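Local coordinates for uncharacterized protein (Vibrio parahaemolyticus, PDB 1ZBP), which is of unknown function but belongs to the ImpE family, whose members are probably accessory proteins of type VI secretion systems, at residues A91-E96 against D197-G202; K133-N138 against S143-I148; I156-T161 against F166-A171. All blocks are in the same frame, centred on the assembly; numbering follows the deposited sequence.

Contact 1 (A91-E96 against D197-G202)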
loop_
_atom_site.group_PDB
_atom_site.type_symbol
_atom_site.label_atom_id
_atom_site.label_comp_id
_atom_site.label_asym_id
_atom_site.label_seq_id
_atom_site.Cartn_x
_atom_site.Cartn_y
_atom_site.Cartn_z
ATOM N N ALA A 91 -3.169 9.987 -8.198
ATOM C CA ALA A 91 -2.321 10.660 -9.170
ATOM C C ALA A 91 -1.378 9.627 -9.771
ATOM O O ALA A 91 -0.262 9.439 -9.288
ATOM C CB ALA A 91 -1.522 11.769 -8.496
ATOM N N LYS A 92 -1.822 8.949 -10.820
ATOM C CA LYS A 92 -0.978 7.949 -11.447
ATOM C C LYS A 92 -0.079 8.485 -12.547
ATOM O O LYS A 92 -0.542 9.089 -13.512
ATOM C CB LYS A 92 -1.824 6.816 -11.997
ATOM C CG LYS A 92 -2.980 7.278 -12.817
ATOM C CD LYS A 92 -3.760 6.084 -13.245
ATOM C CE LYS A 92 -2.896 5.168 -14.093
ATOM N NZ LYS A 92 -3.665 3.969 -14.543
ATOM N N VAL A 93 1.215 8.228 -12.384
ATOM C CA VAL A 93 2.248 8.659 -13.313
ATOM C C VAL A 93 2.458 7.567 -14.342
ATOM O O VAL A 93 3.598 7.211 -14.653
ATOM C CB VAL A 93 3.589 8.888 -12.581
ATOM C CG1 VAL A 93 4.561 9.633 -13.483
ATOM C CG2 VAL A 93 3.345 9.652 -11.294
ATOM N N LEU A 94 1.365 7.021 -14.863
ATOM C CA LEU A 94 1.474 5.955 -15.851
ATOM C C LEU A 94 2.184 6.476 -17.103
ATOM O O LEU A 94 2.979 5.758 -17.729
ATOM C CB LEU A 94 0.084 5.415 -16.207
ATOM C CG LEU A 94 -0.522 5.858 -17.541
ATOM C CD1 LEU A 94 0.002 4.945 -18.654
ATOM C CD2 LEU A 94 -2.039 5.796 -17.463
ATOM N N GLY A 95 1.900 7.722 -17.468
ATOM C CA GLY A 95 2.547 8.285 -18.635
ATOM C C GLY A 95 1.613 9.107 -19.485
ATOM O O GLY A 95 0.712 9.769 -18.971
ATOM N N GLU A 96 1.828 9.063 -20.793
ATOM C CA GLU A 96 1.004 9.820 -21.713
ATOM C C GLU A 96 -0.297 9.090 -22.045
ATOM O O GLU A 96 -1.261 9.708 -22.506
ATOM C CB GLU A 96 1.785 10.124 -22.999
ATOM C CG GLU A 96 2.202 11.593 -23.137
ATOM C CD GLU A 96 3.390 11.979 -22.257
ATOM O OE1 GLU A 96 3.500 11.458 -21.122
ATOM O OE2 GLU A 96 4.208 12.819 -22.704
ATOM N N ASP A 197 10.856 7.235 -13.350
ATOM C CA ASP A 197 10.678 8.196 -14.424
ATOM C C ASP A 197 9.451 9.037 -14.116
ATOM O O ASP A 197 8.391 8.497 -13.800
ATOM C CB ASP A 197 10.486 7.450 -15.744
ATOM C CG ASP A 197 11.663 6.554 -16.073
ATOM O OD1 ASP A 197 11.498 5.596 -16.867
ATOM O OD2 ASP A 197 12.760 6.826 -15.536
ATOM N N GLY A 198 9.598 10.356 -14.196
ATOM C CA GLY A 198 8.472 11.234 -13.929
ATOM C C GLY A 198 8.449 11.817 -12.526
ATOM O O GLY A 198 7.607 12.670 -12.221
ATOM N N LEU A 199 9.365 11.356 -11.672
ATOM C CA LEU A 199 9.459 11.837 -10.290
ATOM C C LEU A 199 10.918 11.996 -9.858
ATOM O O LEU A 199 11.204 12.660 -8.863
ATOM C CB LEU A 199 8.755 10.867 -9.332
ATOM C CG LEU A 199 7.257 10.613 -9.539
ATOM C CD1 LEU A 199 6.776 9.521 -8.592
ATOM C CD2 LEU A 199 6.490 11.899 -9.320
ATOM N N GLY A 200 11.835 11.393 -10.611
ATOM C CA GLY A 200 13.245 11.482 -10.273
ATOM C C GLY A 200 13.524 10.761 -8.970
ATOM O O GLY A 200 12.798 9.832 -8.613
ATOM N N GLU A 201 14.569 11.167 -8.257
ATOM C CA GLU A 201 14.892 10.528 -6.981
ATOM C C GLU A 201 13.988 11.070 -5.882
ATOM O O GLU A 201 13.828 12.282 -5.736
ATOM C CB GLU A 201 16.350 10.777 -6.603
ATOM C CG GLU A 201 17.331 10.280 -7.648
ATOM C CD GLU A 201 18.745 10.135 -7.101
ATOM O OE1 GLU A 201 19.264 11.119 -6.531
ATOM O OE2 GLU A 201 19.335 9.041 -7.251
ATOM N N GLY A 202 13.390 10.171 -5.108
ATOM C CA GLY A 202 12.518 10.610 -4.040
ATOM C C GLY A 202 12.280 9.555 -2.986
ATOM O O GLY A 202 12.974 8.540 -2.937
#

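Contact 2 (K133-N138 against S143-I148)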
loop_
_atom_site.group_PDB
_atom_site.type_symbol
_atom_site.label_atom_id
_atom_site.label_comp_id
_atom_site.label_asym_id
_atom_site.label_seq_id
_atom_site.Cartn_x
_atom_site.Cartn_y
_atom_site.Cartn_z
ATOM N N LYS A 133 9.010 -5.361 -18.323
ATOM C CA LYS A 133 10.310 -4.781 -17.998
ATOM C C LYS A 133 11.069 -5.732 -17.095
ATOM O O LYS A 133 10.524 -6.204 -16.100
ATOM C CB LYS A 133 10.125 -3.442 -17.276
ATOM C CG LYS A 133 11.328 -2.526 -17.306
ATOM C CD LYS A 133 11.513 -1.950 -18.695
ATOM C CE LYS A 133 12.428 -0.739 -18.696
ATOM N NZ LYS A 133 12.521 -0.121 -20.066
ATOM N N GLY A 134 12.323 -6.009 -17.444
ATOM C CA GLY A 134 13.144 -6.900 -16.639
ATOM C C GLY A 134 13.813 -6.176 -15.484
ATOM O O GLY A 134 14.251 -5.029 -15.612
ATOM N N PHE A 135 13.914 -6.862 -14.351
ATOM C CA PHE A 135 14.505 -6.265 -13.168
ATOM C C PHE A 135 15.520 -7.152 -12.481
ATOM O O PHE A 135 15.574 -8.368 -12.683
ATOM C CB PHE A 135 13.411 -5.921 -12.155
ATOM C CG PHE A 135 12.729 -4.615 -12.425
ATOM C CD1 PHE A 135 13.295 -3.426 -11.983
ATOM C CD2 PHE A 135 11.531 -4.567 -13.117
ATOM C CE1 PHE A 135 12.699 -2.224 -12.231
ATOM C CE2 PHE A 135 10.920 -3.352 -13.373
ATOM C CZ PHE A 135 11.501 -2.180 -12.924
ATOM N N LEU A 136 16.335 -6.509 -11.662
ATOM C CA LEU A 136 17.327 -7.191 -10.854
ATOM C C LEU A 136 16.703 -7.112 -9.465
ATOM O O LEU A 136 16.554 -6.022 -8.915
ATOM C CB LEU A 136 18.653 -6.437 -10.885
ATOM C CG LEU A 136 19.812 -7.185 -11.532
ATOM C CD1 LEU A 136 19.514 -7.431 -12.990
ATOM C CD2 LEU A 136 21.082 -6.369 -11.373
ATOM N N ALA A 137 16.306 -8.254 -8.918
ATOM C CA ALA A 137 15.672 -8.274 -7.600
ATOM C C ALA A 137 16.556 -8.977 -6.587
ATOM O O ALA A 137 16.745 -10.187 -6.649
ATOM C CB ALA A 137 14.306 -8.949 -7.676
ATOM N N ASN A 138 17.080 -8.202 -5.643
ATOM C CA ASN A 138 17.987 -8.723 -4.626
ATOM C C ASN A 138 19.216 -9.258 -5.367
ATOM O O ASN A 138 19.683 -10.371 -5.101
ATOM C CB ASN A 138 17.323 -9.853 -3.816
ATOM C CG ASN A 138 16.153 -9.367 -2.950
ATOM O OD1 ASN A 138 15.345 -10.175 -2.472
ATOM N ND2 ASN A 138 16.062 -8.049 -2.740
ATOM N N SER A 143 13.464 -11.619 -16.039
ATOM C CA SER A 143 13.035 -10.981 -17.288
ATOM C C SER A 143 11.740 -10.183 -17.198
ATOM O O SER A 143 11.386 -9.477 -18.144
ATOM C CB SER A 143 12.865 -12.023 -18.385
ATOM O OG SER A 143 11.742 -12.836 -18.107
ATOM N N ASP A 144 11.037 -10.292 -16.072
ATOM C CA ASP A 144 9.784 -9.571 -15.901
ATOM C C ASP A 144 9.292 -9.571 -14.455
ATOM O O ASP A 144 9.544 -10.507 -13.698
ATOM C CB ASP A 144 8.732 -10.168 -16.835
ATOM C CG ASP A 144 7.462 -9.334 -16.909
ATOM O OD1 ASP A 144 7.537 -8.113 -16.662
ATOM O OD2 ASP A 144 6.397 -9.897 -17.241
ATOM N N VAL A 145 8.575 -8.507 -14.096
ATOM C CA VAL A 145 8.048 -8.318 -12.752
ATOM C C VAL A 145 6.647 -7.694 -12.769
ATOM O O VAL A 145 6.376 -6.721 -13.487
ATOM C CB VAL A 145 8.997 -7.410 -11.929
ATOM C CG1 VAL A 145 8.348 -6.998 -10.629
ATOM C CG2 VAL A 145 10.294 -8.170 -11.637
ATOM N N ARG A 146 5.755 -8.245 -11.956
ATOM C CA ARG A 146 4.405 -7.729 -11.891
ATOM C C ARG A 146 3.722 -8.192 -10.610
ATOM O O ARG A 146 4.076 -9.232 -10.071
ATOM C CB ARG A 146 3.657 -8.221 -13.120
ATOM C CG ARG A 146 2.413 -7.455 -13.422
ATOM C CD ARG A 146 1.185 -8.214 -12.959
ATOM N NE ARG A 146 1.060 -9.510 -13.600
ATOM C CZ ARG A 146 -0.108 -10.106 -13.808
ATOM N NH1 ARG A 146 -1.234 -9.508 -13.424
ATOM N NH2 ARG A 146 -0.153 -11.303 -14.396
ATOM N N ASP A 147 2.759 -7.427 -10.109
ATOM C CA ASP A 147 2.043 -7.834 -8.893
ATOM C C ASP A 147 1.056 -8.946 -9.289
ATOM O O ASP A 147 0.437 -8.871 -10.348
ATOM C CB ASP A 147 1.275 -6.647 -8.299
ATOM C CG ASP A 147 0.766 -6.914 -6.887
ATOM O OD1 ASP A 147 0.111 -7.953 -6.658
ATOM O OD2 ASP A 147 1.020 -6.075 -5.998
ATOM N N ILE A 148 0.917 -9.976 -8.457
ATOM C CA ILE A 148 0.006 -11.080 -8.775
ATOM C C ILE A 148 -1.439 -10.581 -8.870
ATOM O O ILE A 148 -2.196 -11.005 -9.749
ATOM C CB ILE A 148 0.115 -12.227 -7.730
ATOM C CG1 ILE A 148 1.475 -12.925 -7.870
ATOM C CG2 ILE A 148 -1.023 -13.248 -7.938
ATOM C CD1 ILE A 148 1.737 -13.995 -6.798
HETATM O O HOH W 1 8.115 -5.149 -14.936
#

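Contact 3 (I156-T161 against F166-A171)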
loop_
_atom_site.group_PDB
_atom_site.type_symbol
_atom_site.label_atom_id
_atom_site.label_comp_id
_atom_site.label_asym_id
_atom_site.label_seq_id
_atom_site.Cartn_x
_atom_site.Cartn_y
_atom_site.Cartn_z
ATOM N N ILE A 156 2.839 -0.146 -8.825
ATOM C CA ILE A 156 3.174 -0.195 -7.415
ATOM C C ILE A 156 2.437 1.005 -6.850
ATOM O O ILE A 156 2.027 1.915 -7.600
ATOM C CB ILE A 156 4.686 -0.042 -7.105
ATOM C CG1 ILE A 156 5.237 1.224 -7.758
ATOM C CG2 ILE A 156 5.438 -1.295 -7.506
ATOM C CD1 ILE A 156 6.547 1.676 -7.152
ATOM N N GLU A 157 2.249 1.001 -5.537
ATOM C CA GLU A 157 1.538 2.088 -4.871
ATOM C C GLU A 157 2.496 2.888 -3.976
ATOM O O GLU A 157 3.439 2.347 -3.391
ATOM C CB GLU A 157 0.402 1.520 -4.023
ATOM C CG GLU A 157 -0.562 0.592 -4.776
ATOM C CD GLU A 157 -1.764 0.173 -3.919
ATOM O OE1 GLU A 157 -2.866 0.725 -4.090
ATOM O OE2 GLU A 157 -1.620 -0.725 -3.069
ATOM N N LEU A 158 2.265 4.185 -3.878
ATOM C CA LEU A 158 3.117 5.020 -3.052
ATOM C C LEU A 158 2.269 6.053 -2.374
ATOM O O LEU A 158 1.289 6.515 -2.934
ATOM C CB LEU A 158 4.186 5.722 -3.902
ATOM C CG LEU A 158 5.282 4.869 -4.565
ATOM C CD1 LEU A 158 6.002 5.685 -5.634
ATOM C CD2 LEU A 158 6.269 4.379 -3.502
ATOM N N PHE A 159 2.640 6.391 -1.148
ATOM C CA PHE A 159 1.961 7.434 -0.401
ATOM C C PHE A 159 3.039 8.520 -0.318
ATOM O O PHE A 159 4.039 8.339 0.357
ATOM C CB PHE A 159 1.580 6.950 1.002
ATOM C CG PHE A 159 0.488 5.915 1.018
ATOM C CD1 PHE A 159 -0.359 5.749 -0.077
ATOM C CD2 PHE A 159 0.268 5.147 2.145
ATOM C CE1 PHE A 159 -1.405 4.838 -0.048
ATOM C CE2 PHE A 159 -0.779 4.229 2.186
ATOM C CZ PHE A 159 -1.623 4.074 1.081
ATOM N N SER A 160 2.851 9.630 -1.022
ATOM C CA SER A 160 3.835 10.707 -1.012
ATOM C C SER A 160 3.791 11.504 0.284
ATOM O O SER A 160 2.796 11.470 1.020
ATOM C CB SER A 160 3.595 11.657 -2.178
ATOM O OG SER A 160 2.373 12.332 -2.028
ATOM N N THR A 161 4.875 12.223 0.552
ATOM C CA THR A 161 4.988 13.045 1.752
ATOM C C THR A 161 3.844 14.051 1.839
ATOM O O THR A 161 3.234 14.210 2.888
ATOM C CB THR A 161 6.336 13.813 1.778
ATOM O OG1 THR A 161 7.433 12.882 1.757
ATOM C CG2 THR A 161 6.437 14.664 3.035
ATOM N N PHE A 166 -0.162 7.660 -5.029
ATOM C CA PHE A 166 0.374 7.471 -6.382
ATOM C C PHE A 166 0.333 6.024 -6.882
ATOM O O PHE A 166 0.550 5.086 -6.121
ATOM C CB PHE A 166 1.833 7.944 -6.462
ATOM C CG PHE A 166 1.996 9.429 -6.621
ATOM C CD1 PHE A 166 1.756 10.297 -5.551
ATOM C CD2 PHE A 166 2.433 9.963 -7.840
ATOM C CE1 PHE A 166 1.956 11.681 -5.694
ATOM C CE2 PHE A 166 2.638 11.333 -7.999
ATOM C CZ PHE A 166 2.401 12.206 -6.919
ATOM N N LEU A 167 0.055 5.872 -8.174
ATOM C CA LEU A 167 0.030 4.585 -8.854
ATOM C C LEU A 167 1.106 4.727 -9.914
ATOM O O LEU A 167 0.957 5.492 -10.876
ATOM C CB LEU A 167 -1.327 4.323 -9.498
ATOM C CG LEU A 167 -2.286 3.504 -8.623
ATOM C CD1 LEU A 167 -3.659 3.433 -9.284
ATOM C CD2 LEU A 167 -1.723 2.098 -8.415
ATOM N N VAL A 168 2.201 4.000 -9.725
ATOM C CA VAL A 168 3.330 4.104 -10.622
ATOM C C VAL A 168 3.669 2.794 -11.306
ATOM O O VAL A 168 3.863 1.762 -10.656
ATOM C CB VAL A 168 4.560 4.620 -9.852
ATOM C CG1 VAL A 168 5.769 4.646 -10.748
ATOM C CG2 VAL A 168 4.256 6.015 -9.303
ATOM N N PRO A 169 3.720 2.820 -12.643
ATOM C CA PRO A 169 4.035 1.661 -13.481
ATOM C C PRO A 169 5.363 1.063 -13.041
ATOM O O PRO A 169 6.340 1.784 -12.911
ATOM C CB PRO A 169 4.128 2.261 -14.886
ATOM C CG PRO A 169 3.136 3.357 -14.834
ATOM C CD PRO A 169 3.410 3.992 -13.479
ATOM N N ILE A 170 5.385 -0.242 -12.785
ATOM C CA ILE A 170 6.611 -0.907 -12.378
ATOM C C ILE A 170 7.662 -0.626 -13.461
ATOM O O ILE A 170 8.839 -0.433 -13.159
ATOM C CB ILE A 170 6.388 -2.427 -12.207
ATOM C CG1 ILE A 170 5.433 -2.662 -11.040
ATOM C CG2 ILE A 170 7.719 -3.137 -11.970
ATOM C CD1 ILE A 170 5.041 -4.124 -10.856
ATOM N N ALA A 171 7.210 -0.564 -14.713
ATOM C CA ALA A 171 8.078 -0.287 -15.866
ATOM C C ALA A 171 8.770 1.079 -15.793
ATOM O O ALA A 171 9.808 1.301 -16.435
ATOM C CB ALA A 171 7.274 -0.380 -17.154
#

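Contact 1 (A91-E96 against D197-G202)
The two methyl groups of Val-93 carry nearly all of this contact, each reaching a different part of the loop 197-202. Val-93 CG1 comes up to the backbone, 4.0 Å from Asp-197 O and 4.2 Å from Gly-198 CA. Val-93 CG2 meets the methyl Leu-199 CD2 at 4.3 Å. With a chi1 of -167°, Val-93 sets CG1 opposite its own backbone N, which spreads the two methyls over both targets. Since Gly-198 has no side chain, its alpha carbon is presented directly to CG1; the residue has a positive phi of 98°, readily taken by glycine.

Behind these atoms, Val-93 sits at the centre of an inverse gamma turn, marked by a weak bond from Leu-94 N to Lys-92 O of 3.1 Å, as the chain leaves the short strand 91-92. On the other side Leu-199 and Gly-200 both face Ile-196 in a classic beta bulge at the end of strand 189-196. Asp-197 is held from outside the contact, its OD2 by Asn-174 ND2 and its backbone by Ser-172. Phe-166 touches both Val-93 and Leu-199.

No hydrogen bond crosses between the segments, and the buried area is a modest 110 Å². The join at this surface is therefore van der Waals packing, methyl against methyl and methyl against backbone, and each chain probably owes its course to its own turn and its own sheet.

Contact 2 (K133-N138 against S143-I148)
Gly-134 and Ser-143 bring their alpha carbons to 4.1 Å from each other with no direct hydrogen bond between the segments, the approach being made by alpha-carbon contacts: Asp-144 CA points its hydrogen at Lys-133 O across 3.5 Å, with an angle at H of 163°, and Gly-134 CA lies 3.5 Å from Ser-143 O.

Among the side chains, Phe-135 and Val-145 cross at about a right angle. Phe-135 CB is 3.9 Å from Val-145 CG2, while Phe-135 CD2 lies 4.0 Å from Val-145 CB, approached obliquely. Leu-258 and Val-260 also touch the Phe-135 side chain.

The segments belong to the hairpin of strands 135-137 and 140-147, in the middle of an eight-stranded antiparallel sheet. Regular pairing, as between the backbones of Phe-135 and Phe-142, lies nearer the turn; strand 140-147 is interrupted by a bulge or short loop. Outward, Leu-136 pairs with Gln-259 of strand 257-260 and Gly-134 with Ile-261 just beyond it, whereas Arg-146 pairs with Leu-244 of strand 242-245 and Asp-144 with Gly-246 just past its end.

A water joins the two backbones, 2.9 Å from Lys-133 O and 2.8 Å from Val-145 O. It donates to each carbonyl, although other acceptors nearby may share its protons, and it lies at the edge of the Phe-135 ring, in its plane. Asp-144 starts out away from the partner segment, its CG opposite the backbone N (chi1 -170°); OD1 takes a weak bond from the N-H of the next residue, Val-145 (angle 126°), while OD2 forms a salt bridge with Arg-130.

Contact 3 (I156-T161 against F166-A171)
Ser-160 approaches the ring of Phe-166 obliquely, with Ser-160 OG 3.7 Å and Ser-160 CB 3.9 Å from Phe-166 CE1. That hydroxyl is bonded to Asn-164 N within the hairpin turn. One residue earlier, Phe-159 makes an edge-to-face pair with Trp-189.

Strands 156-159 and 166-169 form an antiparallel hairpin, their directions 143° apart. Two hydrogen-bonded pairs close it. Ile-156 N reaches Val-168 O at 2.8 Å and is answered by Val-168 N to Ile-156 O. Phe-166 N gives Leu-158 O a nearly straight bond (176°), the return bond being Leu-158 N to Phe-166 O at 3.0 Å.

Ile-156, Leu-158, Phe-166 and Val-168 share one face. A chi1 of 54° brings Ile-156 CG1 to 3.3 Å from Val-168 O and alongside the Val-168 side chain, and leaves Ile-156 CG2 to meet Ile-170 CG1 at 3.8 Å. Leu-158 and Val-168 pack this face against strand 189-196, Leu-158 on Val-192 and Phe-194, Val-168 on Ile-196. On the other face Glu-157 runs alongside Leu-167, Glu-157 CG lying 4.1 Å from Leu-167 CD2.

The carboxylate of this buried Glu-157 is gripped by Arg-81, Lys-241 and the hydroxyl of Tyr-165. Two cationic partners would probably keep it ionised; the Arg-81 bridge ties the hairpin to helix 65-84, and Lys-241 adds a second charge.

Contacts 1 and 3 are close neighbours, with centres 8 Å apart, and share a three-stranded sheet in which strand 165-169 lies between 91-92 and 155-159. A probable hydrogen bond from Val-93 N to Leu-167 O, 3.1 Å, joins them. Contact 2 belongs to the larger antiparallel sheet. Its centre is about 15 Å from that of contact 3, but the two touch where Phe-135 CZ packs 3.2 Å from Ile-170 O. Contacts 1 and 2 do not touch, their nearest atoms being about 7 Å apart. In sequence, contacts 2 and 3 are successive local hairpins, both enclosed by the long span that contact 1 brings together.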